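Side-chain contact in arylsulfatase (PDB 7AJ0), which probably removes sulfate groups by hydrolysis from fucoidan, a sulfated polysaccharide, as an exo-acting sulfatase that assembles into a hexamer: residues T347-G352 with A464-N469. Numbering follows the deposited sequence.
Sequences TTWEGG and APWVFN
Trp349 meets Trp466 and Phe468 with the edge of its indole ring, and CZ3 of Trp466 and CE1 of Phe468 both come to it near the plane of that ring. The outer rim of the six-membered ring does the touching. CZ3 of Trp349 approaches the Phe468 ring at CE1, 3.9 Å away, and at CZ, 4.0 Å away. The neighbouring CH2 of Trp349 lies 4.0 Å from CZ3 of Trp466. Both partner rings receive this edge obliquely. At the edge of the Trp466 ring, in its plane, lies the backbone O of Ala464. Trp349 also makes a cation-pi contact with Arg342, and its ring meets that of His440 with the planes at about 45°. With CG of Trp349 anti to the carbonyl carbon and beside the backbone N (chi1 -67°), the indole can extend to the strand. The contact is wholly apolar and buried. Strand 466-469 is the outermost strand, within this chain, of a four-stranded antiparallel sheet of the C-terminal part, next to strand 437-440. Trp349 is the N-cap residue of helix 350-353, within the sulfatase family region of the alkaline phosphatase clan. The packing thus joins the C-terminal sheet to that helix start. Trp466 and Phe468 alternate along the strand with Val467, so their side chains leave the same side. A salt bridge from Glu350 to Lys438 ties the helix to the same sheet. Replacing Trp349 by an alanine removes the indole, which would probably open a gap beside Phe468 and Trp466 and leave Arg342 without its aromatic partner. NE1 of Trp466 hydrogen-bonds to Ser456 O of a second subunit, and its ring meets Phe457 of that subunit.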
# COMPACT_ATOMS: atom_id res chain seq x y z
N THR A 347 10.08 -6.29 -17.41
CA THR A 347 10.77 -5.53 -16.38
C THR A 347 12.21 -6.00 -16.31
O THR A 347 12.54 -7.11 -16.73
CB THR A 347 10.10 -5.68 -15.01
OG1 THR A 347 10.31 -7.01 -14.52
CG2 THR A 347 8.61 -5.40 -15.09
N THR A 348 13.07 -5.15 -15.76
CA THR A 348 14.46 -5.50 -15.52
C THR A 348 14.70 -5.98 -14.09
O THR A 348 15.83 -5.93 -13.60
CB THR A 348 15.38 -4.32 -15.85
OG1 THR A 348 14.85 -3.12 -15.27
CG2 THR A 348 15.50 -4.16 -17.36
N TRP A 349 13.65 -6.42 -13.40
CA TRP A 349 13.85 -7.29 -12.26
C TRP A 349 14.48 -8.59 -12.74
O TRP A 349 14.43 -8.93 -13.93
CB TRP A 349 12.54 -7.57 -11.53
CG TRP A 349 11.93 -6.38 -10.86
CD1 TRP A 349 10.72 -5.81 -11.16
CD2 TRP A 349 12.48 -5.62 -9.79
NE1 TRP A 349 10.50 -4.74 -10.33
CE2 TRP A 349 11.56 -4.60 -9.48
CE3 TRP A 349 13.67 -5.70 -9.06
CZ2 TRP A 349 11.79 -3.66 -8.47
CZ3 TRP A 349 13.90 -4.77 -8.06
CH2 TRP A 349 12.97 -3.77 -7.78
N GLU A 350 15.07 -9.34 -11.81
CA GLU A 350 15.71 -10.59 -12.20
C GLU A 350 14.72 -11.54 -12.85
O GLU A 350 15.09 -12.31 -13.75
CB GLU A 350 16.37 -11.24 -10.99
CG GLU A 350 17.57 -10.45 -10.48
CD GLU A 350 18.71 -10.44 -11.47
OE1 GLU A 350 19.20 -11.53 -11.82
OE2 GLU A 350 19.10 -9.33 -11.92
N GLY A 351 13.45 -11.49 -12.44
CA GLY A 351 12.45 -12.36 -13.03
C GLY A 351 12.30 -12.18 -14.53
O GLY A 351 11.91 -13.11 -15.24
N GLY A 352 12.62 -10.99 -15.03
CA GLY A 352 12.43 -10.71 -16.44
C GLY A 352 13.61 -11.06 -17.32
O GLY A 352 13.43 -11.36 -18.51
N ALA A 464 20.26 7.34 -3.97
CA ALA A 464 21.21 6.28 -4.26
C ALA A 464 20.58 5.23 -5.17
O ALA A 464 19.41 4.89 -5.00
CB ALA A 464 21.70 5.61 -2.97
N PRO A 465 21.34 4.71 -6.14
CA PRO A 465 20.84 3.55 -6.89
C PRO A 465 20.53 2.39 -5.96
O PRO A 465 21.20 2.19 -4.94
CB PRO A 465 22.00 3.21 -7.83
CG PRO A 465 22.77 4.48 -7.96
CD PRO A 465 22.65 5.17 -6.63
N TRP A 466 19.49 1.64 -6.30
CA TRP A 466 19.15 0.46 -5.52
C TRP A 466 20.19 -0.63 -5.76
O TRP A 466 20.66 -0.82 -6.88
CB TRP A 466 17.76 -0.06 -5.89
CG TRP A 466 16.64 0.87 -5.54
CD1 TRP A 466 16.73 2.21 -5.30
CD2 TRP A 466 15.26 0.53 -5.37
NE1 TRP A 466 15.49 2.72 -5.01
CE2 TRP A 466 14.57 1.71 -5.04
CE3 TRP A 466 14.55 -0.67 -5.47
CZ2 TRP A 466 13.20 1.73 -4.81
CZ3 TRP A 466 13.18 -0.64 -5.24
CH2 TRP A 466 12.52 0.55 -4.92
N VAL A 467 20.55 -1.34 -4.69
CA VAL A 467 21.56 -2.39 -4.76
C VAL A 467 21.03 -3.62 -4.04
O VAL A 467 20.56 -3.52 -2.90
CB VAL A 467 22.90 -1.94 -4.16
CG1 VAL A 467 23.90 -3.09 -4.20
CG2 VAL A 467 23.45 -0.73 -4.91
N PHE A 468 21.11 -4.76 -4.71
CA PHE A 468 20.80 -6.06 -4.13
C PHE A 468 22.00 -6.97 -4.30
O PHE A 468 22.49 -7.14 -5.42
CB PHE A 468 19.58 -6.70 -4.80
CG PHE A 468 18.34 -5.86 -4.77
CD1 PHE A 468 18.09 -4.93 -5.77
CD2 PHE A 468 17.41 -6.01 -3.75
CE1 PHE A 468 16.95 -4.16 -5.74
CE2 PHE A 468 16.26 -5.24 -3.72
CZ PHE A 468 16.03 -4.32 -4.72
N ASN A 469 22.49 -7.54 -3.20
CA ASN A 469 23.43 -8.66 -3.28
C ASN A 469 22.62 -9.88 -3.69
O ASN A 469 21.88 -10.46 -2.89
CB ASN A 469 24.13 -8.87 -1.95
CG ASN A 469 25.15 -10.01 -2.00
OD1 ASN A 469 24.96 -11.00 -2.71
ND2 ASN A 469 26.23 -9.86 -1.26